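Bacterial bifunctional deaminase-reductase C-terminal domain-containing protein (Corynebacterium diphtheriae, PDB 2P4G) probably acts as an NADP-dependent 5-amino-6-(5-phosphoribosylamino)uracil reductase of the riboflavin biosynthesis pathway. Local coordinates at residues 167-170 against 171-175; 58-61 against 62-65; 67-70 against 71-74. All coordinates share one frame; numbering follows the deposited sequence.

Contact 1: residues 167-170 against 171-175; sequences IVAP and TSTNP
With chi1 of Thr-173 at 56°, OG1 sits between its own backbone N and carbonyl carbon and turns back on Pro-170, while CG2, anti to the carbonyl carbon, comes against the proline ring. The hydroxyl donates to Pro-170 O over 2.6 Å from OG1. It approaches at a C=O...O angle of 121° and is tilted 28° from the carbonyl plane, so it comes well to the side of the oxygen rather than end-on. The same hydroxyl is 3.2 Å from Ala-169 CB and 3.3 Å from Pro-170 CD, which leaves it lodged among carbons on the strand side. Pro-170 and Thr-173 cross obliquely: Thr-173 CG2 is 3.6 Å from both CB and CD of the ring. Ser-172 OG lies 3.7 Å from Pro-170 CB. Thr-171 and Ser-172 both have helical backbone angles, and Thr-173 N gives a weak bond to Pro-170 O at 3.3 Å, the i to i+3 closure of a type III beta turn. This turn reverses the chain after edge strand 166-169 and delivers it to helix 175-184, as part of a beta-alpha-beta crossover to the parallel strand 190-195. Pro-170 O is a multiple acceptor, because Gln-143 NE2 also bonds to it, and the neighbouring Thr-171 OG1 bonds to Gln-144 O. Both link the turn to the end of strand 139-143 and the residue that follows it. At the other end, Asn-174 occupies the N-cap of the helix, its OD1 accepting weakly from Leu-176 N.

Contact 2: residues 58-61 against 62-65; sequences GDQT and DADL. With EDO (1,2-ethanediol), chain J.
Gln-60 and Asp-64, one helical turn apart, cross at about a right angle with the amide and carboxylate planes turned 43° from each other. A bend at chi2 of Gln-60 brings NE2 round to Asp-64 OD1 at 2.6 Å. The acceptor lies practically in the amide plane, yet the donor reaches the carboxylate from above, 37° out of its plane. Asp-64 OD1 is also 3.1 Å from Gln-60 O, two acceptors with no hydrogen bond between them, an unfavourable pairing that the NE2 donor to OD1 probably offsets. Asp-59 and Asp-62 meet differently, their side chains oblique and their carboxylate planes likewise inclined. Asp-59 is the N-cap of helix 60-72: its OD1 takes the N-H of Asp-62 at 3.0 Å, nearly along the C-O axis and almost straight (176°), and OD1 is 3.6 Å from Asp-62 CB. The first main-chain helical bond, Ala-63 N to Asp-59 O at 3.0 Å, runs beside this cap. Outside the turn, Asp-59 OD2 bonds Ser-249 OG and Asp-62 OD1 bonds Thr-215 OG1, while an ethanediol, probably from the crystallisation liquor, gives O1 to Asp-62 OD2 at 3.2 Å. Three acidic groups gather at the helix start; Asp-59 OD1 and Asp-62 OD2, like charges 5.6 Å apart, are not in contact, and the N-H of Asp-62, Ser-249 OG, Thr-215 OG1 and the helix N-terminus would be expected to ease their repulsion.

Contact 3: residues 67-70 against 71-74; sequences IQLR and GWAD. With EDO (1,2-ethanediol), chain G.
Trp-72 turns its ring onto Leu-69, three residues back along helix 60-72, and the two side chains lie side by side, pointing the same way. Its CB is 3.2 Å from Leu-69 O. Because CG is anti to the backbone N (chi1 162°) and chi2 is 95°, the six-membered part of the indole is swung across the leucine. CD2 meets Leu-69 CD1 at 3.9 Å, CE3 meets it at 3.6 Å, and CZ3, further along the rim, at 4.1 Å. That methyl carbon stands 3.4 Å above the ring plane and offset toward the rim, a CH-pi-like approach over one face. CE3 also faces Leu-69 O at 3.5 Å, the oxygen lying at the ring's edge and in its plane. The indole also makes a cation-pi interaction with Arg-37. Leu-69 O also accepts weak bonds from Trp-72 N and Ala-73 N, the mix of i+3 and i+4 bonding with which the helix runs out. On another side of the helix, extended Arg-70 presents the edge of its guanidinium to ethanediol O2, with NH1 at 2.9 Å and NH2 at 3.2 Å, while its NE forms a salt bridge with Glu-194. Between helix 18-23 and the sheet, Trp-72 touches Val-22 as well as Glu-35 and Ser-192, and Leu-69 packs on Ile-39 and Ser-192. The helix end thus lies against strands 35-43 and 190-195, just before the chain enters strand 75-79.

Contacts 2 and 3 are successive parts of helix 60-72, their centres about 13 Å apart: the first is its polar start, the second its far end. Contact 1 lies on the opposite side of the chain's centre, about 34 Å from contact 2 and 27 Å from contact 3 between centres, at the turn between edge strand 166-169 and helix 175-184. Contacts 1 and 2 are surface contacts, whereas contact 3 is partly buried. In contact 1 a threonine hydroxyl and a weak backbone N-H share one carbonyl oxygen; contact 2 rests on an aspartate cap and a glutamine-aspartate bond. Contact 3 instead combines leucine-on-indole packing with weak main-chain bonds, against strands 35-43 and 190-195.

Contact 1: residues 167-170 against 171-175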
loop_
_atom_site.group_PDB
_atom_site.type_symbol
_atom_site.label_atom_id
_atom_site.label_comp_id
_atom_site.label_asym_id
_atom_site.label_seq_id
_atom_site.Cartn_x
_atom_site.Cartn_y
_atom_site.Cartn_z
ATOM N N ILE A 167 30.951 13.097 6.593
ATOM C CA ILE A 167 30.615 14.424 6.174
ATOM C C ILE A 167 29.588 14.952 7.159
ATOM O O ILE A 167 28.547 14.310 7.375
ATOM C CB ILE A 167 29.970 14.449 4.789
ATOM C CG1 ILE A 167 30.949 13.980 3.704
ATOM C CG2 ILE A 167 29.500 15.877 4.457
ATOM C CD1 ILE A 167 30.283 13.853 2.325
ATOM N N VAL A 168 29.876 16.111 7.754
ATOM C CA VAL A 168 28.950 16.776 8.665
ATOM C C VAL A 168 28.232 17.887 7.915
ATOM O O VAL A 168 28.844 18.886 7.577
ATOM C CB VAL A 168 29.700 17.375 9.874
ATOM C CG1 VAL A 168 28.721 18.062 10.835
ATOM C CG2 VAL A 168 30.501 16.289 10.570
ATOM N N ALA A 169 26.954 17.694 7.622
ATOM C CA ALA A 169 26.124 18.757 7.053
ATOM C C ALA A 169 25.913 19.858 8.094
ATOM O O ALA A 169 25.877 19.577 9.283
ATOM C CB ALA A 169 24.773 18.197 6.588
ATOM N N PRO A 170 25.839 21.129 7.660
ATOM C CA PRO A 170 25.389 22.200 8.553
ATOM C C PRO A 170 24.028 21.955 9.186
ATOM O O PRO A 170 23.220 21.169 8.673
ATOM C CB PRO A 170 25.328 23.413 7.628
ATOM C CG PRO A 170 26.383 23.132 6.610
ATOM C CD PRO A 170 26.273 21.665 6.356
ATOM N N THR A 171 23.787 22.646 10.297
ATOM C CA THR A 171 22.535 22.521 11.049
ATOM C C THR A 171 21.326 22.851 10.163
ATOM O O THR A 171 20.288 22.174 10.233
ATOM C CB THR A 171 22.548 23.452 12.289
ATOM O OG1 THR A 171 23.743 23.221 13.057
ATOM C CG2 THR A 171 21.309 23.226 13.169
ATOM N N SER A 172 21.496 23.881 9.326
ATOM C CA SER A 172 20.470 24.358 8.388
ATOM C C SER A 172 20.113 23.376 7.276
ATOM O O SER A 172 18.941 23.203 6.940
ATOM C CB SER A 172 20.962 25.653 7.743
ATOM O OG SER A 172 22.363 25.588 7.511
ATOM N N THR A 173 21.134 22.728 6.725
ATOM C CA THR A 173 21.039 21.981 5.466
ATOM C C THR A 173 20.196 20.696 5.509
ATOM O O THR A 173 19.818 20.205 6.574
ATOM C CB THR A 173 22.449 21.589 5.004
ATOM O OG1 THR A 173 23.087 20.844 6.049
ATOM C CG2 THR A 173 23.282 22.818 4.679
ATOM N N ASN A 174 19.919 20.158 4.325
ATOM C CA ASN A 174 19.212 18.894 4.175
ATOM C C ASN A 174 20.229 17.773 3.921
ATOM O O ASN A 174 20.959 17.827 2.942
ATOM C CB ASN A 174 18.223 18.990 3.008
ATOM C CG ASN A 174 17.312 17.780 2.897
ATOM O OD1 ASN A 174 17.691 16.646 3.206
ATOM N ND2 ASN A 174 16.097 18.016 2.436
ATOM N N PRO A 175 20.263 16.745 4.784
ATOM C CA PRO A 175 21.280 15.689 4.680
ATOM C C PRO A 175 21.221 14.853 3.396
ATOM O O PRO A 175 22.258 14.440 2.910
ATOM C CB PRO A 175 20.972 14.793 5.883
ATOM C CG PRO A 175 19.520 15.008 6.141
ATOM C CD PRO A 175 19.330 16.478 5.893
#

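Contact 2: residues 58-61 against 62-65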
loop_
_atom_site.group_PDB
_atom_site.type_symbol
_atom_site.label_atom_id
_atom_site.label_comp_id
_atom_site.label_asym_id
_atom_site.label_seq_id
_atom_site.Cartn_x
_atom_site.Cartn_y
_atom_site.Cartn_z
ATOM N N GLY A 58 10.058 -9.979 2.666
ATOM C CA GLY A 58 10.671 -10.287 1.388
ATOM C C GLY A 58 10.811 -11.771 1.201
ATOM O O GLY A 58 10.765 -12.530 2.166
ATOM N N ASP A 59 10.953 -12.182 -0.054
ATOM C CA ASP A 59 11.312 -13.558 -0.385
ATOM C C ASP A 59 12.633 -13.501 -1.150
ATOM O O ASP A 59 13.298 -12.462 -1.161
ATOM C CB ASP A 59 10.191 -14.278 -1.161
ATOM C CG ASP A 59 9.926 -13.674 -2.539
ATOM O OD1 ASP A 59 10.559 -12.669 -2.907
ATOM O OD2 ASP A 59 9.059 -14.208 -3.253
ATOM N N GLN A 60 13.021 -14.608 -1.773
ATOM C CA GLN A 60 14.295 -14.676 -2.462
ATOM C C GLN A 60 14.310 -13.814 -3.701
ATOM O O GLN A 60 15.308 -13.201 -3.999
ATOM C CB GLN A 60 14.643 -16.121 -2.848
ATOM C CG GLN A 60 16.106 -16.270 -3.278
ATOM C CD GLN A 60 17.078 -15.685 -2.255
ATOM O OE1 GLN A 60 17.107 -16.122 -1.105
ATOM N NE2 GLN A 60 17.865 -14.683 -2.667
ATOM N N THR A 61 13.204 -13.776 -4.426
ATOM C CA THR A 61 13.117 -12.948 -5.637
ATOM C C THR A 61 13.417 -11.499 -5.271
ATOM O O THR A 61 14.300 -10.883 -5.845
ATOM C CB THR A 61 11.759 -13.114 -6.327
ATOM O OG1 THR A 61 11.556 -14.505 -6.652
ATOM C CG2 THR A 61 11.705 -12.295 -7.584
ATOM N N ASP A 62 12.724 -11.004 -4.251
ATOM C CA ASP A 62 12.917 -9.658 -3.730
ATOM C C ASP A 62 14.353 -9.383 -3.278
ATOM O O ASP A 62 14.886 -8.306 -3.557
ATOM C CB ASP A 62 11.959 -9.415 -2.558
ATOM C CG ASP A 62 11.979 -7.992 -2.082
ATOM O OD1 ASP A 62 11.533 -7.092 -2.823
ATOM O OD2 ASP A 62 12.469 -7.757 -0.979
ATOM N N ALA A 63 14.970 -10.337 -2.572
ATOM C CA ALA A 63 16.377 -10.179 -2.132
ATOM C C ALA A 63 17.309 -10.115 -3.342
ATOM O O ALA A 63 18.235 -9.313 -3.384
ATOM C CB ALA A 63 16.823 -11.341 -1.166
ATOM N N ASP A 64 17.060 -10.975 -4.315
ATOM C CA ASP A 64 17.749 -10.914 -5.598
ATOM C C ASP A 64 17.604 -9.578 -6.311
ATOM O O ASP A 64 18.544 -9.067 -6.895
ATOM C CB ASP A 64 17.195 -11.976 -6.527
ATOM C CG ASP A 64 17.505 -13.371 -6.072
ATOM O OD1 ASP A 64 18.195 -13.526 -5.027
ATOM O OD2 ASP A 64 17.057 -14.315 -6.770
ATOM N N LEU A 65 16.411 -9.026 -6.300
ATOM C CA LEU A 65 16.171 -7.735 -6.938
ATOM C C LEU A 65 16.947 -6.616 -6.235
ATOM O O LEU A 65 17.492 -5.729 -6.880
ATOM C CB LEU A 65 14.665 -7.419 -6.940
ATOM C CG LEU A 65 14.235 -6.146 -7.653
ATOM C CD1 LEU A 65 14.597 -6.272 -9.102
ATOM C CD2 LEU A 65 12.720 -5.898 -7.448
HETATM C C1 EDO J . 13.429 -4.109 0.427
HETATM O O1 EDO J . 13.020 -4.582 -0.852
HETATM C C2 EDO J . 14.000 -2.713 0.189
HETATM O O2 EDO J . 14.162 -1.906 1.389
#

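Contact 3: residues 67-70 against 71-74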
loop_
_atom_site.group_PDB
_atom_site.type_symbol
_atom_site.label_atom_id
_atom_site.label_comp_id
_atom_site.label_asym_id
_atom_site.label_seq_id
_atom_site.Cartn_x
_atom_site.Cartn_y
_atom_site.Cartn_z
ATOM N N ILE A 67 19.792 -7.002 -4.830
ATOM C CA ILE A 67 21.168 -7.218 -5.290
ATOM C C ILE A 67 21.340 -6.735 -6.728
ATOM O O ILE A 67 22.347 -6.108 -7.058
ATOM C CB ILE A 67 21.588 -8.697 -5.173
ATOM C CG1 ILE A 67 21.665 -9.113 -3.704
ATOM C CG2 ILE A 67 22.945 -8.942 -5.825
ATOM C CD1 ILE A 67 22.422 -8.191 -2.882
ATOM N N GLN A 68 20.355 -7.023 -7.567
ATOM C CA GLN A 68 20.375 -6.580 -8.978
ATOM C C GLN A 68 20.482 -5.052 -9.047
ATOM O O GLN A 68 21.275 -4.517 -9.814
ATOM C CB GLN A 68 19.116 -7.067 -9.720
ATOM C CG GLN A 68 19.192 -6.966 -11.213
ATOM C CD GLN A 68 20.010 -8.087 -11.818
ATOM O OE1 GLN A 68 21.199 -7.929 -12.099
ATOM N NE2 GLN A 68 19.383 -9.236 -11.993
ATOM N N LEU A 69 19.704 -4.363 -8.218
ATOM C CA LEU A 69 19.688 -2.888 -8.208
ATOM C C LEU A 69 20.984 -2.326 -7.641
ATOM O O LEU A 69 21.511 -1.334 -8.136
ATOM C CB LEU A 69 18.465 -2.338 -7.445
ATOM C CG LEU A 69 18.226 -0.814 -7.584
ATOM C CD1 LEU A 69 18.007 -0.347 -9.031
ATOM C CD2 LEU A 69 17.085 -0.344 -6.707
ATOM N N ARG A 70 21.524 -3.010 -6.647
ATOM C CA ARG A 70 22.874 -2.727 -6.175
ATOM C C ARG A 70 23.941 -2.876 -7.252
ATOM O O ARG A 70 24.902 -2.113 -7.269
ATOM C CB ARG A 70 23.227 -3.602 -4.962
ATOM C CG ARG A 70 22.555 -3.125 -3.684
ATOM C CD ARG A 70 22.986 -3.934 -2.467
ATOM N NE ARG A 70 22.586 -3.220 -1.257
ATOM C CZ ARG A 70 23.174 -3.347 -0.072
ATOM N NH1 ARG A 70 24.181 -4.188 0.104
ATOM N NH2 ARG A 70 22.749 -2.613 0.942
ATOM N N GLY A 71 23.767 -3.843 -8.148
ATOM C CA GLY A 71 24.657 -4.018 -9.272
ATOM C C GLY A 71 24.560 -2.906 -10.293
ATOM O O GLY A 71 25.502 -2.677 -11.046
ATOM N N TRP A 72 23.402 -2.260 -10.332
ATOM C CA TRP A 72 23.128 -1.093 -11.183
ATOM C C TRP A 72 23.714 0.184 -10.587
ATOM O O TRP A 72 24.104 1.073 -11.325
ATOM C CB TRP A 72 21.596 -0.944 -11.339
ATOM C CG TRP A 72 21.093 0.385 -11.794
ATOM C CD1 TRP A 72 20.805 0.751 -13.078
ATOM C CD2 TRP A 72 20.766 1.515 -10.970
ATOM N NE1 TRP A 72 20.335 2.046 -13.107
ATOM C CE2 TRP A 72 20.301 2.535 -11.825
ATOM C CE3 TRP A 72 20.819 1.764 -9.585
ATOM C CZ2 TRP A 72 19.901 3.788 -11.347
ATOM C CZ3 TRP A 72 20.439 3.002 -9.113
ATOM C CH2 TRP A 72 19.985 4.002 -9.992
ATOM N N ALA A 73 23.761 0.250 -9.253
ATOM C CA ALA A 73 24.066 1.467 -8.511
ATOM C C ALA A 73 25.557 1.780 -8.453
ATOM O O ALA A 73 26.397 0.884 -8.374
ATOM C CB ALA A 73 23.519 1.354 -7.043
ATOM N N ASP A 74 25.860 3.078 -8.443
ATOM C CA ASP A 74 27.173 3.585 -8.071
ATOM C C ASP A 74 27.265 3.836 -6.576
ATOM O O ASP A 74 28.349 3.738 -5.979
ATOM C CB ASP A 74 27.417 4.876 -8.827
ATOM C CG ASP A 74 27.443 4.657 -10.319
ATOM O OD1 ASP A 74 28.102 3.690 -10.721
ATOM O OD2 ASP A 74 26.825 5.431 -11.083
HETATM C C1 EDO G . 25.604 -6.344 3.018
HETATM O O1 EDO G . 25.314 -7.730 3.229
HETATM C C2 EDO G . 24.444 -5.336 3.254
HETATM O O2 EDO G . 24.808 -3.924 2.954
#